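Local coordinates for periplasmic protein-probably involved in high-affinity Fe2+ transport (Escherichia coli F11, PDB 5I0Y) that binds copper in the periplasm and probably takes part in high-affinity iron transport, for which its copper site is required, at residues B[8-12]-B[143-147]; B[14-19]-B[138-142]; B[44-48]-B[111-115]; B[72-76]-B[102-107]. The protein carries 1 engineered substitution. All coordinates share one frame; numbering follows the deposited sequence. Where two conformers were deposited one is given.

How the contacts relate
From the N terminus, strand 6-14 meets strand 141-149 in contact 1, which closes the longest loop. The chain then turns back into strand 17-24. Contact 2 joins this hairpin turn to residues 138-142 and lies within that loop. Contact 3 packs 44-48 against 111-115 and sits inside contact 2. Contact 4, between 72-76 and 102-107, sits inside contact 3. The four loops nest and none cross. Contacts 1, 2 and 3 tie the layer of strands 6-14, 17-24 and 43-51 to that of strands 108-117 and 141-149. Contacts 1 and 2 touch through Tyr145 and Leu19. Contact 4 joins strand 69-76 to the loop after strand 95-102.

Contact 1 of 4, residues B[8-12]-B[143-147]; sequences AGEPV and VSYEF
The Phe147 ring carries the methyl of Ala8 over the centre of one face. Ala8 CB lies 3.7 Å from the ring centroid of Phe147 and 14° off the ring normal, a CH-pi contact. CG of Phe147 stands between its backbone N and carbonyl carbon (chi1 63°), which turns the ring under the methyl. The Tyr145 ring is met at its edge. Glu10 O lies near the ring plane, 3.3 Å from Tyr145 CE1, and the CA of Pro11 follows farther along that edge. Ala8 O comes to the root of the same side chain, 3.4 Å from Tyr145 CB. Val12 CG2 lies near the hydroxyl end of Tyr145. The phenol oxygen itself is hydrogen-bonded to Leu19 O.

No direct hydrogen bond joins the two segments, which run roughly antiparallel. They belong to the two outermost strands of the chain's antiparallel sheet, brought together in a beta sandwich. Two waters fill the place of strand pairing. One accepts from Glu10 N and from Glu146 N, at 3.0 Å to each nitrogen. The other donates to Glu10 O at 2.7 Å and to Ser144 O at 2.8 Å. The backbones come close at Gly9. Its CA is 3.2 Å from Glu146 O, and its positive phi of 71° suits glycine. Strand 17-24 pairs with segment 8-12, and strand 108-117 pairs with segment 143-147.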
loop_
_atom_site.group_PDB
_atom_site.type_symbol
_atom_site.label_atom_id
_atom_site.label_comp_id
_atom_site.label_asym_id
_atom_site.label_seq_id
_atom_site.Cartn_x
_atom_site.Cartn_y
_atom_site.Cartn_z
ATOM N N ALA B 8 -1.264 -0.835 -22.116
ATOM C CA ALA B 8 -0.410 -1.820 -22.750
ATOM C C ALA B 8 -1.175 -3.151 -22.783
ATOM O O ALA B 8 -1.132 -3.943 -21.828
ATOM C CB ALA B 8 0.903 -1.950 -22.001
ATOM N N GLY B 9 -1.894 -3.392 -23.869
ATOM C CA GLY B 9 -2.696 -4.597 -23.998
ATOM C C GLY B 9 -3.918 -4.608 -23.111
ATOM O O GLY B 9 -4.389 -3.564 -22.634
ATOM N N GLU B 10 -4.427 -5.809 -22.893
ATOM C CA GLU B 10 -5.754 -6.023 -22.399
ATOM C C GLU B 10 -5.697 -6.323 -20.906
ATOM O O GLU B 10 -4.919 -7.179 -20.494
ATOM C CB GLU B 10 -6.289 -7.227 -23.153
ATOM C CG GLU B 10 -7.714 -7.617 -22.864
ATOM C CD GLU B 10 -8.183 -8.715 -23.805
ATOM O OE1 GLU B 10 -8.269 -8.473 -25.025
ATOM O OE2 GLU B 10 -8.460 -9.820 -23.326
ATOM N N PRO B 11 -6.529 -5.643 -20.093
ATOM C CA PRO B 11 -6.544 -6.024 -18.677
ATOM C C PRO B 11 -7.109 -7.413 -18.499
ATOM O O PRO B 11 -7.893 -7.887 -19.340
ATOM C CB PRO B 11 -7.481 -5.004 -18.040
ATOM C CG PRO B 11 -8.361 -4.553 -19.144
ATOM C CD PRO B 11 -7.556 -4.632 -20.407
ATOM N N VAL B 12 -6.680 -8.075 -17.430
ATOM C CA VAL B 12 -7.138 -9.426 -17.145
ATOM C C VAL B 12 -7.577 -9.538 -15.700
ATOM O O VAL B 12 -7.182 -8.734 -14.846
ATOM C CB VAL B 12 -6.062 -10.496 -17.446
ATOM C CG1 VAL B 12 -5.788 -10.618 -18.944
ATOM C CG2 VAL B 12 -4.782 -10.224 -16.685
ATOM N N VAL B 143 1.166 -12.556 -15.234
ATOM C CA VAL B 143 0.167 -12.069 -16.163
ATOM C C VAL B 143 0.875 -11.419 -17.344
ATOM O O VAL B 143 1.883 -10.725 -17.166
ATOM C CB VAL B 143 -0.810 -11.103 -15.477
ATOM C CG1 VAL B 143 -0.071 -10.006 -14.725
ATOM C CG2 VAL B 143 -1.754 -10.531 -16.501
ATOM N N SER B 144 0.385 -11.693 -18.552
ATOM C CA SER B 144 1.021 -11.169 -19.771
ATOM C C SER B 144 0.139 -10.268 -20.613
ATOM O O SER B 144 -1.103 -10.377 -20.588
ATOM C CB SER B 144 1.520 -12.309 -20.645
ATOM O OG SER B 144 2.550 -13.017 -19.985
ATOM N N TYR B 145 0.807 -9.394 -21.368
ATOM C CA TYR B 145 0.150 -8.347 -22.160
ATOM C C TYR B 145 0.879 -8.224 -23.474
ATOM O O TYR B 145 2.098 -8.359 -23.505
ATOM C CB TYR B 145 0.223 -6.990 -21.425
ATOM C CG TYR B 145 -0.365 -7.053 -20.042
ATOM C CD1 TYR B 145 -1.733 -6.900 -19.850
ATOM C CD2 TYR B 145 0.433 -7.304 -18.937
ATOM C CE1 TYR B 145 -2.296 -6.990 -18.584
ATOM C CE2 TYR B 145 -0.110 -7.377 -17.670
ATOM C CZ TYR B 145 -1.473 -7.232 -17.502
ATOM O OH TYR B 145 -2.025 -7.307 -16.250
ATOM N N GLU B 146 0.138 -7.951 -24.541
ATOM C CA GLU B 146 0.721 -7.681 -25.855
ATOM C C GLU B 146 0.250 -6.319 -26.323
ATOM O O GLU B 146 -0.917 -5.978 -26.211
ATOM C CB GLU B 146 0.324 -8.759 -26.862
ATOM C CG GLU B 146 0.940 -10.122 -26.582
ATOM C CD GLU B 146 0.653 -11.168 -27.645
ATOM O OE1 GLU B 146 -0.098 -10.881 -28.597
ATOM O OE2 GLU B 146 1.190 -12.289 -27.519
ATOM N N PHE B 147 1.178 -5.519 -26.822
ATOM C CA PHE B 147 0.849 -4.164 -27.217
ATOM C C PHE B 147 1.793 -3.666 -28.291
ATOM O O PHE B 147 2.923 -4.140 -28.396
ATOM C CB PHE B 147 0.824 -3.205 -25.996
ATOM C CG PHE B 147 2.152 -3.048 -25.288
ATOM C CD1 PHE B 147 2.868 -1.859 -25.404
ATOM C CD2 PHE B 147 2.664 -4.053 -24.466
ATOM C CE1 PHE B 147 4.080 -1.692 -24.749
ATOM C CE2 PHE B 147 3.873 -3.892 -23.808
ATOM C CZ PHE B 147 4.579 -2.707 -23.943
HETATM O O HOH W 1 -2.772 -8.073 -23.945
HETATM O O HOH W 2 -3.463 -9.241 -21.546
#

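Contact 2 of 4, residues B[14-19]-B[138-142]; sequences MNEMEL and WKPFD
A type I' beta turn from Met14 to Met17 joins strand 6-14 to strand 17-24, and its side chains pack on Trp138 and Phe141. Backbone hydrogen bonds Met14 N to Met17 O and Met17 N to Met14 O, both 3.0 Å, close the hairpin. The amide of Asn15 lies almost flat along Trp138, with the two planes 7° apart. Asn15 CB sits over the five-membered ring of Trp138 in a CH-pi contact, 3.8 Å from its centroid. The same amide stands steeply to Phe141, and its OD1 rests over one face of that ring, 3.5 Å from Phe141 CE2. Met14 brings CG over a face of Phe141, 3.5 Å from CE1 of that ring. Its sulfur makes an oblique Met-aromatic contact there.

Met17 reaches in from the other strand of the hairpin. Its chain bends at the last torsion (chi3 -71°), and this sets CE 3.6 Å from Trp138 CZ2 and against the edge of Phe141. Leu19 CD2 meets that edge too. Two waters bridge the segments. One links Asn15 O to Trp138 NE1, and the other links Asn15 OD1 to Lys139 O. Around the cluster, Met17 and Leu19 touch Ile49 of strand 43-51, while Leu19 and Trp138 touch Ile116 of strand 108-117.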
loop_
_atom_site.group_PDB
_atom_site.type_symbol
_atom_site.label_atom_id
_atom_site.label_comp_id
_atom_site.label_asym_id
_atom_site.label_seq_id
_atom_site.Cartn_x
_atom_site.Cartn_y
_atom_site.Cartn_z
ATOM N N MET B 14 -7.661 -12.072 -12.405
ATOM C CA MET B 14 -7.004 -13.227 -11.817
ATOM C C MET B 14 -6.991 -13.042 -10.316
ATOM O O MET B 14 -6.709 -11.942 -9.830
ATOM C CB MET B 14 -5.564 -13.344 -12.334
ATOM C CG MET B 14 -4.784 -14.510 -11.761
ATOM S SD MET B 14 -5.539 -16.062 -12.252
ATOM C CE MET B 14 -4.850 -17.179 -11.035
ATOM N N ASN B 15 -7.321 -14.097 -9.574
ATOM C CA ASN B 15 -7.273 -14.056 -8.115
ATOM C C ASN B 15 -8.099 -12.913 -7.541
ATOM O O ASN B 15 -7.722 -12.279 -6.549
ATOM C CB ASN B 15 -5.828 -14.004 -7.613
ATOM C CG ASN B 15 -5.085 -15.295 -7.860
ATOM O OD1 ASN B 15 -3.925 -15.303 -8.271
ATOM N ND2 ASN B 15 -5.765 -16.403 -7.610
ATOM N N GLU B 16 -9.245 -12.657 -8.161
ATOM C CA GLU B 16 -10.183 -11.652 -7.676
ATOM C C GLU B 16 -9.590 -10.243 -7.689
ATOM O O GLU B 16 -9.917 -9.382 -6.856
ATOM C CB GLU B 16 -10.694 -12.046 -6.279
ATOM C CG GLU B 16 -11.628 -13.256 -6.294
ATOM C CD GLU B 16 -11.018 -14.609 -5.970
ATOM O OE1 GLU B 16 -11.831 -15.559 -5.905
ATOM O OE2 GLU B 16 -9.795 -14.783 -5.766
ATOM N N MET B 17 -8.744 -10.023 -8.689
ATOM C CA MET B 17 -8.155 -8.703 -8.988
ATOM C C MET B 17 -8.263 -8.440 -10.479
ATOM O O MET B 17 -8.262 -9.391 -11.265
ATOM C CB MET B 17 -6.670 -8.652 -8.605
ATOM C CG MET B 17 -6.382 -8.860 -7.119
ATOM S SD MET B 17 -4.619 -9.019 -6.802
ATOM C CE MET B 17 -4.308 -10.623 -7.524
ATOM N N GLU B 18 -8.342 -7.172 -10.862
ATOM C CA GLU B 18 -8.202 -6.770 -12.261
ATOM C C GLU B 18 -6.816 -6.174 -12.400
ATOM O O GLU B 18 -6.462 -5.264 -11.648
ATOM C CB GLU B 18 -9.279 -5.764 -12.685
ATOM C CG GLU B 18 -9.420 -5.597 -14.201
ATOM C CD GLU B 18 -9.955 -6.839 -14.907
ATOM O OE1 GLU B 18 -10.531 -7.717 -14.244
ATOM O OE2 GLU B 18 -9.809 -6.923 -16.156
ATOM N N LEU B 19 -6.037 -6.710 -13.341
ATOM C CA LEU B 19 -4.641 -6.358 -13.499
ATOM C C LEU B 19 -4.423 -5.824 -14.890
ATOM O O LEU B 19 -4.655 -6.531 -15.867
ATOM C CB LEU B 19 -3.747 -7.572 -13.261
ATOM C CG LEU B 19 -3.999 -8.308 -11.941
ATOM C CD1 LEU B 19 -4.869 -9.550 -12.121
ATOM C CD2 LEU B 19 -2.672 -8.685 -11.320
ATOM N N TRP B 138 -3.301 -16.230 -2.553
ATOM C CA TRP B 138 -2.942 -16.931 -3.774
ATOM C C TRP B 138 -1.451 -17.090 -3.899
ATOM O O TRP B 138 -0.683 -16.383 -3.241
ATOM C CB TRP B 138 -3.501 -16.177 -4.970
ATOM C CG TRP B 138 -3.458 -14.665 -4.808
ATOM C CD1 TRP B 138 -4.474 -13.825 -4.360
ATOM C CD2 TRP B 138 -2.326 -13.789 -5.088
ATOM N NE1 TRP B 138 -4.058 -12.512 -4.362
ATOM C CE2 TRP B 138 -2.776 -12.427 -4.781
ATOM C CE3 TRP B 138 -1.040 -13.984 -5.570
ATOM C CZ2 TRP B 138 -1.943 -11.332 -4.952
ATOM C CZ3 TRP B 138 -0.203 -12.867 -5.743
ATOM C CH2 TRP B 138 -0.658 -11.575 -5.446
ATOM N N LYS B 139 -1.031 -18.047 -4.726
ATOM C CA LYS B 139 0.391 -18.279 -4.978
ATOM C C LYS B 139 0.902 -17.299 -6.026
ATOM O O LYS B 139 0.108 -16.777 -6.818
ATOM C CB LYS B 139 0.629 -19.715 -5.468
ATOM C CG LYS B 139 0.409 -20.788 -4.406
ATOM C CD LYS B 139 0.573 -22.193 -4.970
ATOM C CE LYS B 139 0.060 -23.249 -4.001
ATOM N NZ LYS B 139 -1.416 -23.455 -4.102
ATOM N N PRO B 140 2.227 -17.051 -6.039
ATOM C CA PRO B 140 2.797 -16.162 -7.055
ATOM C C PRO B 140 2.364 -16.579 -8.470
ATOM O O PRO B 140 2.191 -17.774 -8.760
ATOM C CB PRO B 140 4.315 -16.318 -6.854
ATOM C CG PRO B 140 4.472 -16.719 -5.420
ATOM C CD PRO B 140 3.260 -17.559 -5.111
ATOM N N PHE B 141 2.163 -15.603 -9.340
ATOM C CA PHE B 141 1.684 -15.881 -10.687
ATOM C C PHE B 141 2.155 -14.807 -11.645
ATOM O O PHE B 141 2.535 -13.679 -11.235
ATOM C CB PHE B 141 0.157 -16.006 -10.716
ATOM C CG PHE B 141 -0.578 -14.699 -10.470
ATOM C CD1 PHE B 141 -1.111 -13.973 -11.532
ATOM C CD2 PHE B 141 -0.762 -14.209 -9.172
ATOM C CE1 PHE B 141 -1.778 -12.774 -11.317
ATOM C CE2 PHE B 141 -1.439 -13.005 -8.957
ATOM C CZ PHE B 141 -1.949 -12.297 -10.031
ATOM N N ASP B 142 2.089 -15.149 -12.926
ATOM C CA ASP B 142 2.366 -14.233 -14.014
ATOM C C ASP B 142 1.094 -13.764 -14.700
ATOM O O ASP B 142 0.101 -14.487 -14.779
ATOM C CB ASP B 142 3.208 -14.921 -15.094
ATOM C CG ASP B 142 4.675 -15.068 -14.730
ATOM O OD1 ASP B 142 5.122 -14.599 -13.658
ATOM O OD2 ASP B 142 5.404 -15.649 -15.554
HETATM O O HOH W 3 -6.746 -11.259 -4.040
HETATM O O HOH W 4 -2.245 -17.520 -8.129
#

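Contact 3 of 4, residues B[44-48]-B[111-115]; sequences HLQAD and KVTYH. Engineered in segment 44-48: Gln46 (natural residue Glu). With CU (copper (II) ion), chain D.
Tyr114 and Leu45 approach from opposite directions across the middle of the sandwich. The phenol points end-on at strand 44-48, and Leu45 lies beside its hydroxyl, with CD1 3.4 Å from Tyr114 OH. CG of Leu45 is anti to its backbone N (chi1 180°), which extends the side chain toward the other strand. Leu45 CD2 sits near the plane of the Tyr114 ring at its edge, and also brushes Val112 CG2 at 4.4 Å. Ala47 CB is 3.6 Å from Tyr114 CE2. The hydroxyl of Tyr114 donates to Gln46 O at 2.8 Å. It stands above the carbonyl plane, 63° out of it, and misses the lone-pair directions.

The two strands cross at -53°, and their axes come within 9.7 Å, as in facing layers of a beta sandwich. Phe87 meets Tyr114 edge-to-face, and Tyr145 packs on it as well. On the far side of strand 44-48, His44 and Gln46 turn to the metal. Gln46 is engineered, with Glu in the natural protein. Its NE2 lies in the plane of the His44 ring, at the edge, and 4.1 Å from the copper, too far to bind it.

His44 NE2 binds the copper ion at 2.0 Å. Met90 and His97 of the same chain and His127 of the second subunit complete the site, so the metal links the two chains. His44 ND1 is hydrogen-bonded to Asn101 OD1, which, with the metal bond, should hold the rotation of the ring. Strand 44-48 therefore turns Leu45 and Ala47 to the core, where Gln46 O takes the Tyr114 hydroxyl, and His44 to the metal at the subunit interface.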
loop_
_atom_site.group_PDB
_atom_site.type_symbol
_atom_site.label_atom_id
_atom_site.label_comp_id
_atom_site.label_asym_id
_atom_site.label_seq_id
_atom_site.Cartn_x
_atom_site.Cartn_y
_atom_site.Cartn_z
ATOM N N HIS B 44 7.186 5.708 -18.267
ATOM C CA HIS B 44 6.949 5.109 -16.954
ATOM C C HIS B 44 5.997 3.974 -17.188
ATOM O O HIS B 44 4.901 4.191 -17.710
ATOM C CB HIS B 44 6.321 6.143 -16.021
ATOM C CG HIS B 44 6.351 5.761 -14.549
ATOM N ND1 HIS B 44 7.501 5.568 -13.864
ATOM C CD2 HIS B 44 5.314 5.569 -13.639
ATOM C CE1 HIS B 44 7.206 5.275 -12.576
ATOM N NE2 HIS B 44 5.871 5.262 -12.448
ATOM N N LEU B 45 6.432 2.758 -16.853
ATOM C CA LEU B 45 5.619 1.562 -17.022
ATOM C C LEU B 45 4.999 1.193 -15.683
ATOM O O LEU B 45 5.663 1.238 -14.651
ATOM C CB LEU B 45 6.474 0.406 -17.561
ATOM C CG LEU B 45 5.779 -0.947 -17.806
ATOM C CD1 LEU B 45 4.775 -0.867 -18.946
ATOM C CD2 LEU B 45 6.828 -2.021 -18.069
ATOM N N GLN B 46 3.732 0.823 -15.712
ATOM C CA GLN B 46 2.978 0.645 -14.481
ATOM C C GLN B 46 2.153 -0.629 -14.497
ATOM O O GLN B 46 1.689 -1.080 -15.557
ATOM C CB GLN B 46 1.987 1.800 -14.304
ATOM C CG GLN B 46 2.585 3.140 -13.963
ATOM C CD GLN B 46 1.533 4.142 -13.515
ATOM O OE1 GLN B 46 0.331 3.831 -13.406
ATOM N NE2 GLN B 46 1.983 5.325 -13.225
ATOM N N ALA B 47 1.924 -1.159 -13.301
ATOM C CA ALA B 47 0.926 -2.189 -13.064
ATOM C C ALA B 47 -0.224 -1.572 -12.297
ATOM O O ALA B 47 -0.017 -0.982 -11.229
ATOM C CB ALA B 47 1.529 -3.334 -12.276
ATOM N N ASP B 48 -1.419 -1.646 -12.877
ATOM C CA ASP B 48 -2.642 -1.185 -12.238
ATOM C C ASP B 48 -3.376 -2.400 -11.743
ATOM O O ASP B 48 -3.806 -3.243 -12.536
ATOM C CB ASP B 48 -3.528 -0.430 -13.217
ATOM C CG ASP B 48 -3.124 1.007 -13.358
ATOM O OD1 ASP B 48 -2.295 1.468 -12.545
ATOM O OD2 ASP B 48 -3.660 1.673 -14.275
ATOM N N LYS B 111 5.753 -7.808 -25.949
ATOM C CA LYS B 111 5.144 -8.626 -24.915
ATOM C C LYS B 111 5.679 -8.094 -23.596
ATOM O O LYS B 111 6.845 -7.707 -23.518
ATOM C CB LYS B 111 5.567 -10.093 -25.063
ATOM C CG LYS B 111 5.343 -10.907 -23.800
ATOM C CD LYS B 111 5.680 -12.381 -23.968
ATOM C CE LYS B 111 4.816 -13.214 -23.030
ATOM N NZ LYS B 111 5.452 -14.468 -22.552
ATOM N N VAL B 112 4.828 -8.022 -22.573
ATOM C CA VAL B 112 5.319 -7.799 -21.215
ATOM C C VAL B 112 4.632 -8.774 -20.271
ATOM O O VAL B 112 3.419 -9.002 -20.368
ATOM C CB VAL B 112 5.237 -6.319 -20.749
ATOM C CG1 VAL B 112 3.796 -5.840 -20.525
ATOM C CG2 VAL B 112 6.098 -6.094 -19.512
ATOM N N THR B 113 5.441 -9.358 -19.394
ATOM C CA THR B 113 4.942 -10.241 -18.355
ATOM C C THR B 113 5.262 -9.628 -16.994
ATOM O O THR B 113 6.388 -9.219 -16.738
ATOM C CB THR B 113 5.522 -11.655 -18.493
ATOM O OG1 THR B 113 5.132 -12.180 -19.769
ATOM C CG2 THR B 113 4.993 -12.613 -17.394
ATOM N N TYR B 114 4.241 -9.558 -16.148
ATOM C CA TYR B 114 4.417 -9.150 -14.760
ATOM C C TYR B 114 4.444 -10.385 -13.882
ATOM O O TYR B 114 3.578 -11.236 -13.996
ATOM C CB TYR B 114 3.308 -8.195 -14.315
ATOM C CG TYR B 114 3.285 -6.846 -15.004
ATOM C CD1 TYR B 114 4.392 -6.354 -15.717
ATOM C CD2 TYR B 114 2.157 -6.024 -14.898
ATOM C CE1 TYR B 114 4.345 -5.119 -16.337
ATOM C CE2 TYR B 114 2.118 -4.777 -15.500
ATOM C CZ TYR B 114 3.210 -4.332 -16.221
ATOM O OH TYR B 114 3.213 -3.085 -16.817
ATOM N N HIS B 115 5.450 -10.462 -13.013
ATOM C CA HIS B 115 5.629 -11.568 -12.052
ATOM C C HIS B 115 5.219 -11.077 -10.699
ATOM O O HIS B 115 5.883 -10.196 -10.146
ATOM C CB HIS B 115 7.088 -12.025 -12.030
ATOM C CG HIS B 115 7.698 -12.195 -13.405
ATOM N ND1 HIS B 115 7.320 -13.189 -14.242
ATOM C CD2 HIS B 115 8.675 -11.463 -14.076
ATOM C CE1 HIS B 115 8.020 -13.102 -15.384
ATOM N NE2 HIS B 115 8.852 -12.045 -15.289
HETATM CU CU CU D . 5.083 5.448 -10.566
#

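Contact 4 of 4, residues B[72-76]-B[102-107]; sequences YTLVN and IKMMGV
Apolar packing makes up most of this contact, and Leu74 is its centre. Leu74 CD2 touches Ile102 CD1 and Met104 SD, each at 3.8 Å. The Met104 chain meets Leu74 at about a right angle. Met105 slides past Leu74 in the opposite direction. Its chain runs straight to the sulfur and bends there (chi3 -84°). In the conformer given, CE of Met105 lies 3.4 Å from Leu74 O and near Leu74 CG. At the other end, Ile102 CG2 lies obliquely to the Tyr72 ring and is 3.3 Å from Tyr72 OH. That hydroxyl is hydrogen-bonded to Gln83.

One polar bond crosses the contact. Asn76 ND2 donates to Met105 O at 2.9 Å, with a bent N-H...O angle of 139°. The donor stands above the carbonyl plane of Met105. With chi1 at 177°, the Asn76 side chain extends away from its backbone N and carries the amide to the loop. Its OD1 accepts from Thr79 N, so both ends of the amide are used.

The contact joins strand 69-76 to the loop that leads from strand 95-102 to strand 108-117. Tyr110 of the latter strand packs on Leu74, Asn76 and Met104, and its hydroxyl bonds to Met105 N and Gly106 O. The backbone angles of Gly106 call for glycine at this bend. Ile102, Met104 and Met105 pack on Leu74 and Tyr72 of strand 69-76, while the buried amide of Asn76 ties the loop carbonyl to the turn after its own strand.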
loop_
_atom_site.group_PDB
_atom_site.type_symbol
_atom_site.label_atom_id
_atom_site.label_comp_id
_atom_site.label_asym_id
_atom_site.label_seq_id
_atom_site.Cartn_x
_atom_site.Cartn_y
_atom_site.Cartn_z
ATOM N N TYR B 72 9.082 -7.426 -13.919
ATOM C CA TYR B 72 8.594 -7.540 -15.285
ATOM C C TYR B 72 9.645 -8.137 -16.212
ATOM O O TYR B 72 10.840 -8.036 -15.960
ATOM C CB TYR B 72 8.125 -6.159 -15.821
ATOM C CG TYR B 72 9.265 -5.189 -16.055
ATOM C CD1 TYR B 72 9.993 -5.215 -17.249
ATOM C CD2 TYR B 72 9.653 -4.283 -15.067
ATOM C CE1 TYR B 72 11.046 -4.348 -17.474
ATOM C CE2 TYR B 72 10.714 -3.406 -15.285
ATOM C CZ TYR B 72 11.411 -3.467 -16.487
ATOM O OH TYR B 72 12.476 -2.633 -16.752
ATOM N N THR B 73 9.164 -8.731 -17.300
ATOM C CA THR B 73 10.020 -9.164 -18.401
ATOM C C THR B 73 9.405 -8.586 -19.658
ATOM O O THR B 73 8.272 -8.911 -19.991
ATOM C CB THR B 73 10.090 -10.699 -18.506
ATOM O OG1 THR B 73 10.562 -11.233 -17.265
ATOM C CG2 THR B 73 11.043 -11.116 -19.637
ATOM N N LEU B 74 10.147 -7.712 -20.326
ATOM C CA LEU B 74 9.672 -6.987 -21.492
ATOM C C LEU B 74 10.423 -7.485 -22.712
ATOM O O LEU B 74 11.646 -7.579 -22.695
ATOM C CB LEU B 74 9.933 -5.486 -21.289
ATOM C CG LEU B 74 9.526 -4.487 -22.375
ATOM C CD1 LEU B 74 7.999 -4.452 -22.492
ATOM C CD2 LEU B 74 10.117 -3.104 -22.079
ATOM N N VAL B 75 9.678 -7.791 -23.767
ATOM C CA VAL B 75 10.277 -8.338 -24.984
ATOM C C VAL B 75 9.764 -7.561 -26.180
ATOM O O VAL B 75 8.560 -7.422 -26.376
ATOM C CB VAL B 75 9.985 -9.861 -25.153
ATOM C CG1 VAL B 75 10.603 -10.410 -26.439
ATOM C CG2 VAL B 75 10.472 -10.659 -23.949
ATOM N N ASN B 76 10.684 -7.030 -26.978
ATOM C CA ASN B 76 10.327 -6.500 -28.276
ATOM C C ASN B 76 10.252 -7.725 -29.201
ATOM O O ASN B 76 11.273 -8.368 -29.494
ATOM C CB ASN B 76 11.364 -5.470 -28.748
ATOM C CG ASN B 76 11.071 -4.943 -30.134
ATOM O OD1 ASN B 76 10.617 -5.686 -31.007
ATOM N ND2 ASN B 76 11.344 -3.653 -30.358
ATOM N N ILE B 102 11.430 3.312 -17.443
ATOM C CA ILE B 102 12.212 2.371 -18.220
ATOM C C ILE B 102 12.584 2.947 -19.584
ATOM O O ILE B 102 11.898 3.808 -20.138
ATOM C CB ILE B 102 11.489 1.013 -18.407
ATOM C CG1 ILE B 102 10.236 1.199 -19.247
ATOM C CG2 ILE B 102 11.168 0.330 -17.071
ATOM C CD1 ILE B 102 9.688 -0.116 -19.770
ATOM N N LYS B 103 13.694 2.446 -20.111
ATOM C CA LYS B 103 14.060 2.729 -21.480
ATOM C C LYS B 103 13.461 1.618 -22.318
ATOM O O LYS B 103 13.674 0.447 -22.026
ATOM C CB LYS B 103 15.584 2.782 -21.622
ATOM C CG LYS B 103 16.072 3.257 -22.981
ATOM C CD LYS B 103 17.581 3.124 -23.108
ATOM C CE LYS B 103 17.992 3.107 -24.572
ATOM N NZ LYS B 103 17.490 1.876 -25.250
ATOM N N MET B 104 12.683 1.994 -23.323
ATOM C CA MET B 104 12.120 1.030 -24.269
ATOM C C MET B 104 13.186 0.554 -25.265
ATOM O O MET B 104 14.326 1.009 -25.241
ATOM C CB MET B 104 10.894 1.630 -24.955
ATOM C CG MET B 104 9.701 1.790 -24.008
ATOM S SD MET B 104 8.994 0.240 -23.390
ATOM C CE MET B 104 8.015 -0.255 -24.802
ATOM N N MET B 105 12.790 -0.362 -26.142
ATOM C CA MET B 105 13.717 -0.989 -27.070
ATOM C C MET B 105 13.244 -0.771 -28.507
ATOM O O MET B 105 13.224 -1.698 -29.327
ATOM C CB MET B 105 13.869 -2.473 -26.710
ATOM C CG MET B 105 14.259 -2.667 -25.250
ATOM S SD MET B 105 14.433 -4.371 -24.701
ATOM C CE MET B 105 12.747 -4.832 -24.315
ATOM N N GLY B 106 12.846 0.465 -28.794
ATOM C CA GLY B 106 12.394 0.853 -30.129
ATOM C C GLY B 106 10.910 0.697 -30.350
ATOM O O GLY B 106 10.239 -0.014 -29.600
ATOM N N VAL B 107 10.393 1.378 -31.369
ATOM C CA VAL B 107 9.004 1.215 -31.791
ATOM C C VAL B 107 8.808 -0.216 -32.287
ATOM O O VAL B 107 9.709 -0.780 -32.914
ATOM C CB VAL B 107 8.580 2.259 -32.864
ATOM C CG1 VAL B 107 8.647 3.668 -32.286
ATOM C CG2 VAL B 107 9.448 2.171 -34.111
#